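Side-chain contacts in cysteine S-methyltransferase NleE (Escherichia coli O157:H7, PDB 4R29), which probably methylates a zinc-finger cysteine of the host proteins TAB2 and TAB3, with S-adenosylmethionine as methyl donor, and thereby blocks NF-kappa-B activation: residues 60-63 / 64-68; 100-104 / 105-109; 212-215 / 216-219. The protein carries 1 engineered substitution. All blocks are in the same frame, centred on the assembly; numbering follows the deposited sequence.

Contact 1 of 3, residues 60-63 / 64-68; sequences EEFV and NEKAR
E60 and R68, two turns apart on helix 59-76, join E65 in a salt-bridge network laid along the helix surface. E60 leaves with CG anti to the backbone N (chi1 177°) and then bends at chi2, which folds the carboxylate forward along the helix to R68. The two side chains cross at about a right angle, and OE2 of E60 lies 3.0 Å from NH2 of R68. The donor stands above the carboxylate plane, and NH1 of R68 adds only a weak second bond to the same oxygen. E65 holds the guanidinium differently. Its OE1 lies in the guanidinium plane, 2.7 Å from R68 NH2, so the arginine bridges two carboxylates that would otherwise probably repel each other. On the other side of the helix, K66 CD approaches the F62 ring obliquely, while H123 meets that ring edge-to-face and K66 NZ goes on to a salt bridge with E127. The backbone starts with a wider pi-type turn, where the bond from E65 N to E60 O is weak, and tightens by K66 N to F62 O at 2.7 Å. The carbonyl oxygen N64 O sits 3.5 Å from the plane of the R68 guanidinium, over its centre.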
loop_
_atom_site.group_PDB
_atom_site.type_symbol
_atom_site.label_atom_id
_atom_site.label_comp_id
_atom_site.label_asym_id
_atom_site.label_seq_id
_atom_site.Cartn_x
_atom_site.Cartn_y
_atom_site.Cartn_z
ATOM N N GLU A 60 -6.881 22.830 -6.789
ATOM C CA GLU A 60 -5.683 22.964 -5.970
ATOM C C GLU A 60 -5.332 21.672 -5.232
ATOM O O GLU A 60 -4.206 21.178 -5.339
ATOM C CB GLU A 60 -5.803 24.122 -4.980
ATOM C CG GLU A 60 -4.595 24.247 -4.059
ATOM C CD GLU A 60 -3.288 24.382 -4.834
ATOM O OE1 GLU A 60 -3.347 24.529 -6.077
ATOM O OE2 GLU A 60 -2.208 24.345 -4.207
ATOM N N GLU A 61 -6.304 21.139 -4.492
ATOM C CA GLU A 61 -6.104 19.950 -3.658
ATOM C C GLU A 61 -5.880 18.648 -4.445
ATOM O O GLU A 61 -5.119 17.783 -4.016
ATOM C CB GLU A 61 -7.262 19.773 -2.662
ATOM C CG GLU A 61 -7.321 20.817 -1.539
ATOM C CD GLU A 61 -7.815 22.181 -2.012
ATOM O OE1 GLU A 61 -8.543 22.252 -3.034
ATOM O OE2 GLU A 61 -7.467 23.184 -1.356
ATOM N N PHE A 62 -6.545 18.487 -5.578
ATOM C CA PHE A 62 -6.248 17.324 -6.405
ATOM C C PHE A 62 -5.295 17.630 -7.572
ATOM O O PHE A 62 -4.138 17.208 -7.559
ATOM C CB PHE A 62 -7.514 16.655 -6.933
ATOM C CG PHE A 62 -7.245 15.358 -7.650
ATOM C CD1 PHE A 62 -7.149 14.170 -6.943
ATOM C CD2 PHE A 62 -7.059 15.332 -9.028
ATOM C CE1 PHE A 62 -6.898 12.975 -7.597
ATOM C CE2 PHE A 62 -6.801 14.139 -9.684
ATOM C CZ PHE A 62 -6.723 12.960 -8.968
ATOM N N VAL A 63 -5.791 18.357 -8.570
ATOM C CA VAL A 63 -5.037 18.611 -9.798
ATOM C C VAL A 63 -3.648 19.196 -9.537
ATOM O O VAL A 63 -2.646 18.625 -9.955
ATOM C CB VAL A 63 -5.806 19.532 -10.767
ATOM C CG1 VAL A 63 -4.932 19.878 -11.972
ATOM C CG2 VAL A 63 -7.104 18.875 -11.220
ATOM N N ASN A 64 -3.583 20.326 -8.839
ATOM C CA ASN A 64 -2.293 20.971 -8.607
ATOM C C ASN A 64 -1.412 20.225 -7.608
ATOM O O ASN A 64 -0.180 20.248 -7.713
ATOM C CB ASN A 64 -2.464 22.432 -8.177
ATOM C CG ASN A 64 -3.130 23.282 -9.246
ATOM O OD1 ASN A 64 -3.764 24.293 -8.939
ATOM N ND2 ASN A 64 -3.003 22.866 -10.508
ATOM N N GLU A 65 -2.034 19.582 -6.627
ATOM C CA GLU A 65 -1.270 18.788 -5.681
ATOM C C GLU A 65 -0.687 17.594 -6.426
ATOM O O GLU A 65 0.494 17.287 -6.285
ATOM C CB GLU A 65 -2.141 18.327 -4.514
ATOM C CG GLU A 65 -1.407 17.497 -3.461
ATOM C CD GLU A 65 -0.284 18.255 -2.767
ATOM O OE1 GLU A 65 -0.012 19.417 -3.150
ATOM O OE2 GLU A 65 0.332 17.682 -1.831
ATOM N N LYS A 66 -1.504 16.935 -7.239
ATOM C CA LYS A 66 -1.020 15.776 -7.968
ATOM C C LYS A 66 0.174 16.122 -8.861
ATOM O O LYS A 66 1.157 15.384 -8.904
ATOM C CB LYS A 66 -2.119 15.128 -8.811
ATOM C CG LYS A 66 -1.626 13.883 -9.553
ATOM C CD LYS A 66 -2.680 13.321 -10.484
ATOM C CE LYS A 66 -2.042 12.754 -11.759
ATOM N NZ LYS A 66 -3.055 12.413 -12.809
ATOM N N ALA A 67 0.084 17.237 -9.575
ATOM C CA ALA A 67 1.163 17.628 -10.476
ATOM C C ALA A 67 2.435 17.900 -9.697
ATOM O O ALA A 67 3.512 17.494 -10.128
ATOM C CB ALA A 67 0.768 18.835 -11.314
ATOM N N ARG A 68 2.319 18.577 -8.549
ATOM C CA ARG A 68 3.487 18.828 -7.692
ATOM C C ARG A 68 4.106 17.526 -7.163
ATOM O O ARG A 68 5.323 17.337 -7.192
ATOM C CB ARG A 68 3.142 19.747 -6.511
ATOM C CG ARG A 68 3.065 21.238 -6.852
ATOM C CD ARG A 68 2.870 22.104 -5.600
ATOM N NE ARG A 68 1.677 21.720 -4.842
ATOM C CZ ARG A 68 0.491 22.315 -4.950
ATOM N NH1 ARG A 68 0.331 23.338 -5.780
ATOM N NH2 ARG A 68 -0.540 21.888 -4.226
#

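Contact 2 of 3, residues 100-104 / 105-109; sequences LTVIS and GKRPM. With SAM (S-adenosylmethionine), chain E.
R107 reaches T101 and the cofactor through a chi1 of 60°, which tucks CG between its backbone N and carbonyl carbon, and a chain that then runs extended to NE. T101 is turned to match: a chi1 of 50° brings OG1 to the arginine, and R107 NE donates to it over 2.9 Å, tilted from the guanidinium plane. OG1 is also bonded to G97 O, so the hydroxyl links the helix to the arginine and, with the other partners, probably limits rotation of the guanidinium. The guanidinium presents its edge to the carboxylate of S-adenosylmethionine, with both terminal nitrogens bonded, NH1 to SAM O at 2.8 Å and NH2 to SAM OXT at 2.6 Å. NH1 also binds F202 O and NH2 binds S98 O, which gives this buried group a partner in every direction it can donate, while M109 O lies over one face toward the rim.

Beyond T101 the helix closes in a Schellman motif. G105 takes a positive phi, and its N bonds to V102 O at 2.9 Å. S104 OG folds back to L100 O, 2.8 Å away, reaching it from the opposite face to S104 N.

V102 CG2 packs on the backbone of M109, where strand 109-114 begins. L100 and I103 lean on helix 59-76, P108 rests on helix 155-181, and M109 touches both that helix and strand 145-151.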
loop_
_atom_site.group_PDB
_atom_site.type_symbol
_atom_site.label_atom_id
_atom_site.label_comp_id
_atom_site.label_asym_id
_atom_site.label_seq_id
_atom_site.Cartn_x
_atom_site.Cartn_y
_atom_site.Cartn_z
ATOM N N LEU A 100 8.541 5.578 -1.922
ATOM C CA LEU A 100 9.789 6.227 -2.300
ATOM C C LEU A 100 10.912 5.198 -2.483
ATOM O O LEU A 100 11.674 5.276 -3.436
ATOM C CB LEU A 100 10.192 7.277 -1.259
ATOM C CG LEU A 100 11.423 8.097 -1.678
ATOM C CD1 LEU A 100 11.190 8.771 -3.040
ATOM C CD2 LEU A 100 11.813 9.150 -0.625
ATOM N N THR A 101 11.007 4.245 -1.559
ATOM C CA THR A 101 12.013 3.194 -1.636
ATOM C C THR A 101 11.787 2.306 -2.871
ATOM O O THR A 101 12.695 1.633 -3.346
ATOM C CB THR A 101 11.995 2.301 -0.358
ATOM O OG1 THR A 101 10.649 1.892 -0.091
ATOM C CG2 THR A 101 12.534 3.044 0.862
ATOM N N VAL A 102 10.565 2.283 -3.381
ATOM C CA VAL A 102 10.314 1.483 -4.560
ATOM C C VAL A 102 10.632 2.281 -5.838
ATOM O O VAL A 102 11.326 1.775 -6.720
ATOM C CB VAL A 102 8.876 0.923 -4.580
ATOM C CG1 VAL A 102 8.613 0.195 -5.870
ATOM C CG2 VAL A 102 8.648 0.008 -3.369
ATOM N N ILE A 103 10.149 3.523 -5.926
ATOM C CA ILE A 103 10.361 4.324 -7.132
ATOM C C ILE A 103 11.829 4.731 -7.316
ATOM O O ILE A 103 12.289 4.918 -8.436
ATOM C CB ILE A 103 9.409 5.544 -7.243
ATOM C CG1 ILE A 103 9.850 6.712 -6.352
ATOM C CG2 ILE A 103 7.942 5.136 -6.975
ATOM C CD1 ILE A 103 9.033 7.993 -6.599
ATOM N N SER A 104 12.573 4.819 -6.224
ATOM C CA SER A 104 13.998 5.113 -6.314
ATOM C C SER A 104 14.794 3.839 -6.603
ATOM O O SER A 104 16.016 3.868 -6.694
ATOM C CB SER A 104 14.489 5.741 -5.010
ATOM O OG SER A 104 14.434 4.798 -3.939
ATOM N N GLY A 105 14.100 2.713 -6.708
ATOM C CA GLY A 105 14.739 1.449 -7.034
ATOM C C GLY A 105 15.470 0.728 -5.903
ATOM O O GLY A 105 16.190 -0.240 -6.151
ATOM N N LYS A 106 15.293 1.173 -4.665
ATOM C CA LYS A 106 15.956 0.521 -3.530
ATOM C C LYS A 106 15.438 -0.895 -3.291
ATOM O O LYS A 106 16.172 -1.757 -2.810
ATOM C CB LYS A 106 15.757 1.308 -2.241
ATOM C CG LYS A 106 16.617 2.532 -2.085
ATOM C CD LYS A 106 16.572 2.974 -0.634
ATOM C CE LYS A 106 17.089 4.360 -0.486
ATOM N NZ LYS A 106 16.447 5.215 -1.538
ATOM N N ARG A 107 14.168 -1.126 -3.601
ATOM C CA ARG A 107 13.568 -2.440 -3.394
ATOM C C ARG A 107 12.440 -2.653 -4.398
ATOM O O ARG A 107 11.942 -1.697 -4.989
ATOM C CB ARG A 107 13.051 -2.599 -1.940
ATOM C CG ARG A 107 11.988 -1.588 -1.533
ATOM C CD ARG A 107 11.424 -1.862 -0.129
ATOM N NE ARG A 107 10.334 -0.943 0.173
ATOM C CZ ARG A 107 9.363 -1.161 1.062
ATOM N NH1 ARG A 107 9.328 -2.292 1.779
ATOM N NH2 ARG A 107 8.428 -0.237 1.240
ATOM N N PRO A 108 12.037 -3.914 -4.594
ATOM C CA PRO A 108 11.023 -4.220 -5.609
ATOM C C PRO A 108 9.547 -3.992 -5.201
ATOM O O PRO A 108 8.713 -3.851 -6.087
ATOM C CB PRO A 108 11.292 -5.705 -5.926
ATOM C CG PRO A 108 11.863 -6.251 -4.661
ATOM C CD PRO A 108 12.717 -5.128 -4.105
ATOM N N MET A 109 9.216 -4.006 -3.917
ATOM C CA MET A 109 7.846 -3.667 -3.511
ATOM C C MET A 109 7.669 -3.117 -2.102
ATOM O O MET A 109 8.534 -3.255 -1.235
ATOM C CB MET A 109 6.808 -4.760 -3.851
ATOM C CG MET A 109 6.494 -5.778 -2.822
ATOM S SD MET A 109 5.469 -5.369 -1.368
ATOM C CE MET A 109 5.988 -6.823 -0.453
HETATM N N SAM E . 4.764 0.364 4.620
HETATM C CA SAM E . 5.584 -0.821 4.875
HETATM C C SAM E . 6.481 -1.152 3.688
HETATM O O SAM E . 7.488 -1.847 3.861
HETATM O OXT SAM E . 6.195 -0.753 2.545
HETATM C CB SAM E . 4.742 -2.054 5.185
HETATM C CG SAM E . 4.072 -2.036 6.550
HETATM S SD SAM E . 3.528 -3.679 7.121
HETATM C CE SAM E . 2.879 -3.127 8.720
HETATM C "C5'" SAM E . 5.110 -4.333 7.707
HETATM C "C4'" SAM E . 4.943 -5.766 8.204
HETATM O "O4'" SAM E . 6.188 -6.441 8.177
HETATM C "C3'" SAM E . 4.430 -5.823 9.640
HETATM O "O3'" SAM E . 3.019 -5.930 9.684
HETATM C "C2'" SAM E . 5.109 -7.050 10.208
HETATM O "O2'" SAM E . 4.223 -8.116 10.024
HETATM C "C1'" SAM E . 6.320 -7.287 9.308
HETATM N N9 SAM E . 7.607 -6.909 9.923
HETATM C C8 SAM E . 8.709 -7.714 10.037
HETATM N N7 SAM E . 9.708 -7.022 10.613
HETATM C C5 SAM E . 9.260 -5.772 10.864
HETATM C C6 SAM E . 9.871 -4.666 11.437
HETATM N N6 SAM E . 11.131 -4.741 11.854
HETATM N N1 SAM E . 9.158 -3.498 11.570
HETATM C C2 SAM E . 7.850 -3.428 11.124
HETATM N N3 SAM E . 7.246 -4.529 10.551
HETATM C C4 SAM E . 7.942 -5.686 10.422
#

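Contact 3 of 3, residues 212-215 / 216-219; sequences YMKY and INNK. With SAM (S-adenosylmethionine), chain E.
The adenine end of the S-adenosylmethionine pocket is walled by Y212, and I216, one turn further along helix 206-219, packs behind it. With CG anti to the backbone N (chi1 -177°), the Y212 ring swings out so that the purine lies over one face; Y212 CG is 3.5 Å from SAM C5, and SAM C4 sits over the ring centre. I216 comes from the other side of the ring plane. Its CG1 touches Y212 CE2 at 3.5 Å, approaching obliquely, and CD1 continues toward the hydroxyl end. That hydroxyl has its partner outside the two segments: Y212 OH bonds to E191 OE2, which also bonds to the cofactor, so one carboxylate oxygen serves both the wall and the ligand.

In this Rossmann-like fold the helix is the last one modelled, lying against helix 186-201, where Y212 and M213 touch A195 and K219 touches V188. The same I216 CD1 also meets Y215, 3.8 Å from its CD2, so one methyl touches both tyrosines. Y215 and K219 run side by side and point the same way. K219 CD lies over the Y215 face in a CH-pi contact, 4.2 Å from the centroid and 27° off the normal, and CE goes on to the hydroxyl, 3.4 Å from Y215 OH.

Around the exposed side, K214 bends at three successive torsions to bring NZ 3.3 Å from N218 OD1, a weak bond. Regular i to i+4 bonds carry the turn beneath, among them I216 N to Y212 O at 2.9 Å.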
loop_
_atom_site.group_PDB
_atom_site.type_symbol
_atom_site.label_atom_id
_atom_site.label_comp_id
_atom_site.label_asym_id
_atom_site.label_seq_id
_atom_site.Cartn_x
_atom_site.Cartn_y
_atom_site.Cartn_z
ATOM N N TYR A 212 11.959 -7.592 15.459
ATOM C CA TYR A 212 10.494 -7.520 15.454
ATOM C C TYR A 212 9.860 -8.827 15.956
ATOM O O TYR A 212 8.874 -8.800 16.679
ATOM C CB TYR A 212 9.954 -7.138 14.072
ATOM C CG TYR A 212 8.449 -6.979 14.006
ATOM C CD1 TYR A 212 7.837 -5.762 14.280
ATOM C CD2 TYR A 212 7.639 -8.045 13.665
ATOM C CE1 TYR A 212 6.449 -5.616 14.205
ATOM C CE2 TYR A 212 6.264 -7.911 13.582
ATOM C CZ TYR A 212 5.679 -6.700 13.847
ATOM O OH TYR A 212 4.314 -6.595 13.767
ATOM N N MET A 213 10.440 -9.964 15.581
ATOM C CA MET A 213 9.958 -11.251 16.054
ATOM C C MET A 213 10.119 -11.347 17.565
ATOM O O MET A 213 9.261 -11.900 18.233
ATOM C CB MET A 213 10.685 -12.411 15.363
ATOM C CG MET A 213 10.475 -12.468 13.849
ATOM S SD MET A 213 8.761 -12.142 13.370
ATOM C CE MET A 213 7.949 -13.670 13.876
ATOM N N LYS A 214 11.200 -10.791 18.106
ATOM C CA LYS A 214 11.374 -10.764 19.563
ATOM C C LYS A 214 10.328 -9.894 20.266
ATOM O O LYS A 214 9.816 -10.271 21.325
ATOM C CB LYS A 214 12.790 -10.352 19.975
ATOM C CG LYS A 214 12.896 -9.996 21.459
ATOM C CD LYS A 214 13.973 -10.810 22.206
ATOM C CE LYS A 214 13.548 -12.268 22.530
ATOM N NZ LYS A 214 12.598 -12.420 23.685
ATOM N N TYR A 215 10.006 -8.743 19.676
ATOM C CA TYR A 215 8.902 -7.918 20.158
ATOM C C TYR A 215 7.543 -8.664 20.137
ATOM O O TYR A 215 6.782 -8.618 21.114
ATOM C CB TYR A 215 8.826 -6.626 19.346
ATOM C CG TYR A 215 7.499 -5.903 19.444
ATOM C CD1 TYR A 215 7.238 -4.983 20.471
ATOM C CD2 TYR A 215 6.508 -6.135 18.507
ATOM C CE1 TYR A 215 6.003 -4.330 20.547
ATOM C CE2 TYR A 215 5.283 -5.499 18.573
ATOM C CZ TYR A 215 5.030 -4.606 19.582
ATOM O OH TYR A 215 3.788 -4.002 19.587
ATOM N N ILE A 216 7.238 -9.348 19.030
ATOM C CA ILE A 216 6.019 -10.165 18.945
ATOM C C ILE A 216 6.052 -11.290 19.996
ATOM O O ILE A 216 5.068 -11.544 20.702
ATOM C CB ILE A 216 5.849 -10.795 17.537
ATOM C CG1 ILE A 216 5.569 -9.717 16.477
ATOM C CG2 ILE A 216 4.761 -11.898 17.546
ATOM C CD1 ILE A 216 4.402 -8.758 16.839
ATOM N N ASN A 217 7.195 -11.965 20.090
ATOM C CA ASN A 217 7.350 -13.035 21.059
ATOM C C ASN A 217 7.052 -12.557 22.480
ATOM O O ASN A 217 6.319 -13.203 23.214
ATOM C CB ASN A 217 8.742 -13.655 20.978
ATOM C CG ASN A 217 8.949 -14.749 22.018
ATOM O OD1 ASN A 217 8.324 -15.812 21.962
ATOM N ND2 ASN A 217 9.815 -14.480 22.989
ATOM N N ASN A 218 7.609 -11.417 22.852
ATOM C CA ASN A 218 7.336 -10.844 24.161
ATOM C C ASN A 218 5.859 -10.616 24.431
ATOM O O ASN A 218 5.360 -10.971 25.489
ATOM C CB ASN A 218 8.129 -9.563 24.358
ATOM C CG ASN A 218 9.587 -9.846 24.622
ATOM O OD1 ASN A 218 9.945 -10.980 24.953
ATOM N ND2 ASN A 218 10.444 -8.832 24.467
ATOM N N LYS A 219 5.164 -10.031 23.468
ATOM C CA LYS A 219 3.710 -9.905 23.533
ATOM C C LYS A 219 2.938 -11.176 23.961
ATOM O O LYS A 219 1.801 -11.070 24.422
ATOM C CB LYS A 219 3.180 -9.428 22.188
ATOM C CG LYS A 219 2.444 -8.124 22.258
ATOM C CD LYS A 219 3.392 -6.971 22.116
ATOM C CE LYS A 219 2.611 -5.676 22.287
ATOM N NZ LYS A 219 1.157 -5.895 21.892
HETATM N N SAM E . 4.764 0.364 4.620
HETATM C CA SAM E . 5.584 -0.821 4.875
HETATM C C SAM E . 6.481 -1.152 3.688
HETATM O O SAM E . 7.488 -1.847 3.861
HETATM O OXT SAM E . 6.195 -0.753 2.545
HETATM C CB SAM E . 4.742 -2.054 5.185
HETATM C CG SAM E . 4.072 -2.036 6.550
HETATM S SD SAM E . 3.528 -3.679 7.121
HETATM C CE SAM E . 2.879 -3.127 8.720
HETATM C "C5'" SAM E . 5.110 -4.333 7.707
HETATM C "C4'" SAM E . 4.943 -5.766 8.204
HETATM O "O4'" SAM E . 6.188 -6.441 8.177
HETATM C "C3'" SAM E . 4.430 -5.823 9.640
HETATM O "O3'" SAM E . 3.019 -5.930 9.684
HETATM C "C2'" SAM E . 5.109 -7.050 10.208
HETATM O "O2'" SAM E . 4.223 -8.116 10.024
HETATM C "C1'" SAM E . 6.320 -7.287 9.308
HETATM N N9 SAM E . 7.607 -6.909 9.923
HETATM C C8 SAM E . 8.709 -7.714 10.037
HETATM N N7 SAM E . 9.708 -7.022 10.613
HETATM C C5 SAM E . 9.260 -5.772 10.864
HETATM C C6 SAM E . 9.871 -4.666 11.437
HETATM N N6 SAM E . 11.131 -4.741 11.854
HETATM N N1 SAM E . 9.158 -3.498 11.570
HETATM C C2 SAM E . 7.850 -3.428 11.124
HETATM N N3 SAM E . 7.246 -4.529 10.551
HETATM C C4 SAM E . 7.942 -5.686 10.422
#

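How the contacts relate
From the N terminus the three contacts come in series, each within one short run of chain; none encloses a long loop, and none nests in or crosses another. Contact 1 lies on the surface, early in helix 59-76. The next helix, 95-103, ends in contact 2, whose turn hands the chain on to strand 109-114; the later part of helix 59-76 touches L100 and I103, though the nearest atoms of contacts 1 and 2 remain about 10 Å apart. Contact 3 lies on the last modelled helix, across the chain's centre from contact 1. Contacts 2 and 3, with centres about 27 Å apart, each touch S-adenosylmethionine, one at its carboxylate and the other at its adenine.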